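Local coordinates for protein Non-ribosomal peptide synthetase (Streptomyces halstedii, PDB 3WV4) that is a non-ribosomal peptide synthetase protein with a domain of the AMP-binding enzyme family of the ANL clan, at residues A[226-231]-A[348-353]; A[287-292]-A[317-322]; A[310-315]-A[334-339]. One frame throughout, in Å; residues are numbered along the deposited sequence.

In the fold
All three contacts lie in the AMP-binding enzyme part of the chain. Contact 3 is the buried one: two neighbouring parallel strands joined by backbone hydrogen bonds. Contacts 1 and 2 are only partly buried, and neither has a hydrogen bond between its own segments; both rely on apolar side chains. Contact 1 sets the end of helix 215-229 against strand 349-350. It is tied to contact 3 by the backbones of Met351 and Arg338 and by Gly230 O with Arg310. Contact 2 packs the loop after strand 311-314 against the start of helix 289-300, and the Ile287 backbone bonds to Thr313 of contact 3. Contacts 1 and 2 do not touch; their centres are about 18 Å apart.

Contact 1 (A[226-231]-A[348-353]); sequences NAVLGY and ISIMPP
Val228, at the end of helix 215-229, packs on the Ile350 side chain of strand 349-350. Val228 CG1 lies 3.7 Å from Ile350 CG2, and the two side chains run alongside each other, pointing opposite ways. Val228 CG1 is anti to the backbone N (chi1 -168°), which directs this methyl at the strand. Leu229 adds a second methyl: its CD2 is 4.0 Å from the same Ile350 CG2, with the two side chains roughly perpendicular. Ile350 CG2 is thus touched by a methyl from each of two successive helix residues. Leu229 and Ile350 form the buried side of the contact, and Leu229 also rests on Met311 and Thr313 of strand 311-314.

Val228, Pro352 and Pro353 make the more open side, and each is partly exposed. Val228 CG1 is 4.1 Å from Pro352 CA. The ring of Pro353 sits beside the helix end, with CD 3.7 Å from Val228 O. The helix stops at Gly230, which has positive phi. Gly230 N bonds to Asn226 O at 2.7 Å. Tyr231 N donates to Asn226 OD1 at 2.6 Å, in the carbonyl plane and on a lone pair, so the Asn226 side chain ties down the turn after the helix.

No hydrogen bond crosses between the two segments. The helix end is therefore held to the strand by shape and apolar burial, while polar bonds within 226-231 fix the turn.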
loop_
_atom_site.group_PDB
_atom_site.type_symbol
_atom_site.label_atom_id
_atom_site.label_comp_id
_atom_site.label_asym_id
_atom_site.label_seq_id
_atom_site.Cartn_x
_atom_site.Cartn_y
_atom_site.Cartn_z
ATOM N N ASN A 226 11.825 -0.084 1.640
ATOM C CA ASN A 226 12.336 -0.603 2.897
ATOM C C ASN A 226 13.843 -0.521 2.989
ATOM O O ASN A 226 14.361 -0.278 4.080
ATOM C CB ASN A 226 11.942 -2.030 3.209
ATOM C CG ASN A 226 12.136 -2.306 4.683
ATOM O OD1 ASN A 226 11.905 -1.444 5.525
ATOM N ND2 ASN A 226 12.702 -3.401 4.983
ATOM N N ALA A 227 14.541 -0.589 1.857
ATOM C CA ALA A 227 16.028 -0.380 1.881
ATOM C C ALA A 227 16.331 1.021 2.394
ATOM O O ALA A 227 17.378 1.265 2.967
ATOM C CB ALA A 227 16.600 -0.543 0.491
ATOM N N VAL A 228 15.444 1.984 2.146
ATOM C CA VAL A 228 15.662 3.354 2.669
ATOM C C VAL A 228 15.137 3.519 4.122
ATOM O O VAL A 228 15.794 4.082 4.953
ATOM C CB VAL A 228 15.055 4.479 1.788
ATOM C CG1 VAL A 228 15.577 5.824 2.235
ATOM C CG2 VAL A 228 15.369 4.320 0.342
ATOM N N LEU A 229 13.968 2.978 4.435
ATOM C CA LEU A 229 13.319 3.233 5.698
ATOM C C LEU A 229 13.731 2.279 6.796
ATOM O O LEU A 229 13.740 2.653 7.945
ATOM C CB LEU A 229 11.797 3.121 5.543
ATOM C CG LEU A 229 11.094 4.173 4.666
ATOM C CD1 LEU A 229 9.553 4.027 4.693
ATOM C CD2 LEU A 229 11.523 5.587 5.077
ATOM N N GLY A 230 14.031 1.040 6.452
ATOM C CA GLY A 230 14.665 0.090 7.403
ATOM C C GLY A 230 13.710 -0.445 8.427
ATOM O O GLY A 230 14.027 -0.438 9.599
ATOM N N TYR A 231 12.494 -0.822 8.030
ATOM C CA TYR A 231 11.628 -1.556 8.971
ATOM C C TYR A 231 12.350 -2.860 9.301
ATOM O O TYR A 231 13.100 -3.350 8.495
ATOM C CB TYR A 231 10.257 -1.920 8.406
ATOM C CG TYR A 231 9.245 -0.798 8.270
ATOM C CD1 TYR A 231 9.419 0.177 7.300
ATOM C CD2 TYR A 231 8.056 -0.772 8.990
ATOM C CE1 TYR A 231 8.494 1.153 7.075
ATOM C CE2 TYR A 231 7.095 0.265 8.773
ATOM C CZ TYR A 231 7.317 1.211 7.789
ATOM O OH TYR A 231 6.421 2.327 7.516
ATOM N N ILE A 348 8.353 7.599 -5.546
ATOM C CA ILE A 348 9.384 8.175 -6.400
ATOM C C ILE A 348 10.660 8.485 -5.666
ATOM O O ILE A 348 11.764 8.172 -6.175
ATOM C CB ILE A 348 8.876 9.464 -7.070
ATOM C CG1 ILE A 348 7.814 8.979 -8.046
ATOM C CG2 ILE A 348 10.013 10.194 -7.776
ATOM C CD1 ILE A 348 6.910 9.973 -8.729
ATOM N N SER A 349 10.529 9.157 -4.536
ATOM C CA SER A 349 11.684 9.607 -3.802
ATOM C C SER A 349 11.404 9.500 -2.336
ATOM O O SER A 349 10.217 9.582 -1.886
ATOM C CB SER A 349 12.031 11.058 -4.120
ATOM O OG SER A 349 11.005 11.946 -3.601
ATOM N N ILE A 350 12.481 9.279 -1.591
ATOM C CA ILE A 350 12.464 9.278 -0.133
ATOM C C ILE A 350 13.701 9.999 0.384
ATOM O O ILE A 350 14.753 9.832 -0.152
ATOM C CB ILE A 350 12.455 7.829 0.451
ATOM C CG1 ILE A 350 11.228 7.090 0.004
ATOM C CG2 ILE A 350 12.556 7.880 1.973
ATOM C CD1 ILE A 350 11.185 5.644 0.542
ATOM N N MET A 351 13.519 10.873 1.363
ATOM C CA MET A 351 14.602 11.510 2.021
ATOM C C MET A 351 15.101 10.536 3.044
ATOM O O MET A 351 14.368 10.107 3.936
ATOM C CB MET A 351 14.179 12.753 2.765
ATOM C CG MET A 351 15.359 13.560 3.287
ATOM S SD MET A 351 16.503 14.116 1.939
ATOM C CE MET A 351 15.933 15.716 1.557
ATOM N N PRO A 352 16.384 10.217 2.965
ATOM C CA PRO A 352 16.863 9.264 3.956
ATOM C C PRO A 352 16.716 9.780 5.391
ATOM O O PRO A 352 17.064 10.924 5.637
ATOM C CB PRO A 352 18.352 9.112 3.594
ATOM C CG PRO A 352 18.414 9.330 2.134
ATOM C CD PRO A 352 17.325 10.370 1.828
ATOM N N PRO A 353 16.287 8.906 6.339
ATOM C CA PRO A 353 16.046 9.287 7.734
ATOM C C PRO A 353 17.162 10.050 8.364
ATOM O O PRO A 353 16.902 11.066 9.065
ATOM C CB PRO A 353 15.834 7.947 8.428
ATOM C CG PRO A 353 15.111 7.182 7.430
ATOM C CD PRO A 353 15.716 7.580 6.066
#

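Contact 2 (A[287-292]-A[317-322]); sequences IVPSLA and AALPQV
Leu319 lays its two methyls against Ile287, Pro289 and Ala292. CD1 does most of the touching. Leu319 CD1 lies 3.8 Å from Pro289 CA and 4.0 Å from Ala292 CB, so it bridges the first turn of helix 289-300. Leu319 CD2, the other branch, lies 4.0 Å from Ile287 CD1. The side chains of Ile287 and Leu319 are nearly perpendicular. Leu319 CG is anti to the backbone N (chi1 -160°), which carries the fork from its loop over to the helix. The Pro289 ring makes the other first-shell contact. Pro289 CG lies 3.4 Å from Ala318 O and 3.5 Å from Ala317 O, so two successive carbonyl oxygens approach one ring carbon. Ala317 CB is farther from Pro289 CG, at 4.3 Å.

Both segments are strand-to-helix connections of the kind found in alpha/beta folds. Strand 284-287 passes into helix 289-300, and strand 311-314 passes through 317-320 into helix 321-330. The two strands are parallel neighbours in one sheet. The contact therefore joins two consecutive connections at the C-terminal ends of the two parallel strands. Val288 is the N-cap of the first helix and Pro320 of the second.

The next shell holds these pieces in place. Ala292 N bonds to Val288 O at 2.9 Å, closing the first helical turn, on which the Ala292 methyl sits. Ile287 is bonded through its backbone to Thr313. Asn314 touches Ile287, Pro289 and Leu319 with its side chain, and its ND2 donates to Ala317 O, one of the carbonyls at the Pro289 ring. Farther out, Thr323 packs on Ala292 and Ile324 on Leu319, both from helix 321-330.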
loop_
_atom_site.group_PDB
_atom_site.type_symbol
_atom_site.label_atom_id
_atom_site.label_comp_id
_atom_site.label_asym_id
_atom_site.label_seq_id
_atom_site.Cartn_x
_atom_site.Cartn_y
_atom_site.Cartn_z
ATOM N N ILE A 287 1.991 8.601 8.452
ATOM C CA ILE A 287 1.074 9.707 8.700
ATOM C C ILE A 287 0.778 10.506 7.426
ATOM O O ILE A 287 1.433 10.341 6.391
ATOM C CB ILE A 287 1.677 10.729 9.711
ATOM C CG1 ILE A 287 3.021 11.237 9.177
ATOM C CG2 ILE A 287 1.847 10.101 11.083
ATOM C CD1 ILE A 287 3.489 12.503 9.855
ATOM N N VAL A 288 -0.181 11.412 7.585
ATOM C CA VAL A 288 -0.588 12.417 6.624
ATOM C C VAL A 288 -0.704 13.725 7.437
ATOM O O VAL A 288 -0.869 13.668 8.668
ATOM C CB VAL A 288 -1.941 11.936 6.030
ATOM C CG1 VAL A 288 -2.700 13.026 5.316
ATOM C CG2 VAL A 288 -1.733 10.754 5.116
ATOM N N PRO A 289 -0.541 14.916 6.789
ATOM C CA PRO A 289 -0.563 16.151 7.594
ATOM C C PRO A 289 -1.693 16.216 8.624
ATOM O O PRO A 289 -1.448 16.596 9.794
ATOM C CB PRO A 289 -0.697 17.238 6.544
ATOM C CG PRO A 289 0.114 16.690 5.404
ATOM C CD PRO A 289 -0.204 15.213 5.386
ATOM N N SER A 290 -2.899 15.828 8.199
ATOM C CA SER A 290 -4.061 15.955 9.052
ATOM C C SER A 290 -3.900 15.067 10.288
ATOM O O SER A 290 -4.041 15.550 11.397
ATOM C CB SER A 290 -5.366 15.717 8.301
ATOM O OG SER A 290 -5.538 14.328 8.049
ATOM N N LEU A 291 -3.519 13.811 10.107
ATOM C CA LEU A 291 -3.199 12.943 11.249
ATOM C C LEU A 291 -2.033 13.434 12.139
ATOM O O LEU A 291 -2.062 13.282 13.364
ATOM C CB LEU A 291 -2.897 11.527 10.759
ATOM C CG LEU A 291 -2.740 10.433 11.812
ATOM C CD1 LEU A 291 -3.892 10.429 12.792
ATOM C CD2 LEU A 291 -2.614 9.052 11.147
ATOM N N ALA A 292 -0.994 13.995 11.535
ATOM C CA ALA A 292 0.127 14.525 12.338
ATOM C C ALA A 292 -0.287 15.703 13.293
ATOM O O ALA A 292 0.096 15.709 14.474
ATOM C CB ALA A 292 1.233 14.951 11.423
ATOM N N ALA A 317 1.249 14.491 1.173
ATOM C CA ALA A 317 1.393 15.971 1.006
ATOM C C ALA A 317 2.350 16.629 1.978
ATOM O O ALA A 317 2.583 16.131 3.042
ATOM C CB ALA A 317 0.034 16.655 1.127
ATOM N N ALA A 318 2.876 17.771 1.593
ATOM C CA ALA A 318 3.836 18.511 2.360
ATOM C C ALA A 318 3.458 18.634 3.827
ATOM O O ALA A 318 2.338 18.998 4.196
ATOM C CB ALA A 318 4.020 19.905 1.747
ATOM N N LEU A 319 4.418 18.316 4.668
ATOM C CA LEU A 319 4.268 18.427 6.093
ATOM C C LEU A 319 4.905 19.759 6.458
ATOM O O LEU A 319 6.060 19.985 6.106
ATOM C CB LEU A 319 5.016 17.257 6.729
ATOM C CG LEU A 319 4.654 16.850 8.163
ATOM C CD1 LEU A 319 3.184 16.466 8.286
ATOM C CD2 LEU A 319 5.542 15.678 8.546
ATOM N N PRO A 320 4.153 20.673 7.091
ATOM C CA PRO A 320 4.646 22.019 7.364
ATOM C C PRO A 320 5.621 22.058 8.507
ATOM O O PRO A 320 5.584 21.163 9.379
ATOM C CB PRO A 320 3.380 22.812 7.734
ATOM C CG PRO A 320 2.396 21.773 8.167
ATOM C CD PRO A 320 2.733 20.502 7.455
ATOM N N GLN A 321 6.483 23.074 8.520
ATOM C CA GLN A 321 7.583 23.074 9.476
ATOM C C GLN A 321 7.061 22.928 10.892
ATOM O O GLN A 321 7.633 22.196 11.692
ATOM C CB GLN A 321 8.426 24.327 9.388
ATOM C CG GLN A 321 9.761 24.225 10.121
ATOM C CD GLN A 321 10.577 23.043 9.628
ATOM O OE1 GLN A 321 10.579 22.739 8.440
ATOM N NE2 GLN A 321 11.209 22.325 10.541
ATOM N N VAL A 322 5.968 23.617 11.175
ATOM C CA VAL A 322 5.451 23.680 12.534
ATOM C C VAL A 322 5.018 22.327 13.060
ATOM O O VAL A 322 5.177 22.070 14.240
ATOM C CB VAL A 322 4.265 24.619 12.687
ATOM C CG1 VAL A 322 4.683 25.847 13.465
ATOM C CG2 VAL A 322 3.687 24.995 11.331
#

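Contact 3 (A[310-315]-A[334-339]); sequences RMFTNS and AQVVRM
Met311 to Asn314 pair in parallel with Gln335 to Arg338, as the two strands of a beta-alpha-beta crossover whose helix is 321-330. The strand directions differ by 18°.

Four backbone hydrogen bonds form the ladder. Gln335 N donates to Arg310 O, Phe312 N to Gln335 O, Val337 N to Phe312 O and Asn314 N to Val337 O. The bond from Asn314 N to Val337 O is the longest, at 3.2 Å. The first differs in direction: its donor sits above the carbonyl plane of Arg310.

Apolar contacts line both faces. On the face of Met311, Thr313 and Val337, Met311 CG is 3.7 Å from Val337 CG2, and Leu229 of helix 215-229 packs on Val337. Met339 lies on this side; its chain, bent at chi3 (-67°), puts CE 3.8 Å from Thr313 CB. On the other face, Phe312 CE2 is 3.7 Å from Ala334 CB, and the Phe312 ring also meets that of Phe331.

Polar side chains gather at the Arg310 end. Arg310 forms a salt bridge to Asp235 through NH2. Between Arg310 and Gln335 sits a water, which donates to Gln335 OE1 at 2.7 Å.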
loop_
_atom_site.group_PDB
_atom_site.type_symbol
_atom_site.label_atom_id
_atom_site.label_comp_id
_atom_site.label_asym_id
_atom_site.label_seq_id
_atom_site.Cartn_x
_atom_site.Cartn_y
_atom_site.Cartn_z
ATOM N N ARG A 310 9.761 5.637 16.797
ATOM C CA ARG A 310 11.037 5.967 16.192
ATOM C C ARG A 310 10.972 6.578 14.789
ATOM O O ARG A 310 11.962 7.165 14.307
ATOM C CB ARG A 310 11.961 4.738 16.206
ATOM C CG ARG A 310 11.726 3.703 15.107
ATOM C CD ARG A 310 12.665 2.487 15.318
ATOM N NE ARG A 310 12.529 1.528 14.231
ATOM C CZ ARG A 310 13.182 1.601 13.055
ATOM N NH1 ARG A 310 14.058 2.541 12.818
ATOM N NH2 ARG A 310 12.992 0.701 12.134
ATOM N N MET A 311 9.842 6.468 14.109
ATOM C CA MET A 311 9.729 7.068 12.759
ATOM C C MET A 311 8.308 7.364 12.388
ATOM O O MET A 311 7.411 6.562 12.677
ATOM C CB MET A 311 10.300 6.139 11.678
ATOM C CG MET A 311 10.557 6.813 10.338
ATOM S SD MET A 311 11.352 5.713 9.145
ATOM C CE MET A 311 12.894 5.354 10.008
ATOM N N PHE A 312 8.120 8.548 11.814
ATOM C CA PHE A 312 6.937 8.949 11.125
ATOM C C PHE A 312 7.268 9.072 9.644
ATOM O O PHE A 312 8.268 9.724 9.289
ATOM C CB PHE A 312 6.478 10.330 11.569
ATOM C CG PHE A 312 6.095 10.386 12.994
ATOM C CD1 PHE A 312 4.859 9.919 13.412
ATOM C CD2 PHE A 312 6.989 10.885 13.950
ATOM C CE1 PHE A 312 4.507 9.952 14.756
ATOM C CE2 PHE A 312 6.637 10.906 15.307
ATOM C CZ PHE A 312 5.386 10.427 15.711
ATOM N N THR A 313 6.426 8.488 8.799
ATOM C CA THR A 313 6.635 8.578 7.384
ATOM C C THR A 313 5.419 9.263 6.734
ATOM O O THR A 313 4.291 8.844 6.909
ATOM C CB THR A 313 6.926 7.212 6.750
ATOM O OG1 THR A 313 5.831 6.336 6.876
ATOM C CG2 THR A 313 8.031 6.572 7.454
ATOM N N ASN A 314 5.704 10.276 5.940
ATOM C CA ASN A 314 4.689 11.093 5.371
ATOM C C ASN A 314 4.779 10.962 3.875
ATOM O O ASN A 314 5.824 11.261 3.267
ATOM C CB ASN A 314 4.865 12.552 5.773
ATOM C CG ASN A 314 3.709 13.423 5.282
ATOM O OD1 ASN A 314 2.576 13.256 5.719
ATOM N ND2 ASN A 314 3.993 14.345 4.406
ATOM N N SER A 315 3.680 10.476 3.295
ATOM C CA SER A 315 3.467 10.568 1.866
ATOM C C SER A 315 2.298 11.568 1.746
ATOM O O SER A 315 2.161 12.481 2.576
ATOM C CB SER A 315 3.242 9.156 1.214
ATOM O OG SER A 315 2.363 8.303 1.942
ATOM N N ALA A 334 12.162 10.212 17.377
ATOM C CA ALA A 334 11.507 9.778 16.203
ATOM C C ALA A 334 11.974 10.634 15.052
ATOM O O ALA A 334 12.112 11.828 15.205
ATOM C CB ALA A 334 9.973 9.833 16.360
ATOM N N GLN A 335 12.212 10.001 13.907
ATOM C CA GLN A 335 12.632 10.686 12.671
ATOM C C GLN A 335 11.423 10.974 11.819
ATOM O O GLN A 335 10.473 10.215 11.857
ATOM C CB GLN A 335 13.605 9.791 11.900
ATOM C CG GLN A 335 14.896 9.632 12.682
ATOM C CD GLN A 335 15.816 8.582 12.119
ATOM O OE1 GLN A 335 15.445 7.396 11.948
ATOM N NE2 GLN A 335 17.048 8.958 11.946
ATOM N N VAL A 336 11.408 12.112 11.138
ATOM C CA VAL A 336 10.255 12.561 10.371
ATOM C C VAL A 336 10.654 12.612 8.924
ATOM O O VAL A 336 11.502 13.412 8.505
ATOM C CB VAL A 336 9.816 13.939 10.820
ATOM C CG1 VAL A 336 8.678 14.428 9.931
ATOM C CG2 VAL A 336 9.409 13.921 12.270
ATOM N N VAL A 337 10.143 11.657 8.175
ATOM C CA VAL A 337 10.713 11.270 6.901
ATOM C C VAL A 337 9.844 11.728 5.744
ATOM O O VAL A 337 8.674 11.355 5.701
ATOM C CB VAL A 337 10.884 9.748 6.833
ATOM C CG1 VAL A 337 11.371 9.349 5.470
ATOM C CG2 VAL A 337 11.829 9.278 7.951
ATOM N N ARG A 338 10.419 12.533 4.836
ATOM C CA ARG A 338 9.662 13.006 3.717
ATOM C C ARG A 338 9.750 12.056 2.568
ATOM O O ARG A 338 10.799 11.449 2.323
ATOM C CB ARG A 338 10.103 14.415 3.302
ATOM C CG ARG A 338 9.788 15.546 4.327
ATOM C CD ARG A 338 11.072 16.149 4.959
ATOM N NE ARG A 338 11.960 16.756 3.997
ATOM C CZ ARG A 338 13.264 17.006 4.135
ATOM N NH1 ARG A 338 13.984 16.645 5.181
ATOM N NH2 ARG A 338 13.869 17.654 3.150
ATOM N N MET A 339 8.657 11.948 1.820
ATOM C CA MET A 339 8.564 11.044 0.679
ATOM C C MET A 339 7.704 11.688 -0.393
ATOM O O MET A 339 6.883 12.514 -0.090
ATOM C CB MET A 339 7.911 9.718 1.107
ATOM C CG MET A 339 8.553 9.159 2.378
ATOM S SD MET A 339 8.157 7.471 2.716
ATOM C CE MET A 339 6.431 7.681 3.054
HETATM O O HOH W 1 14.084 5.902 13.772
#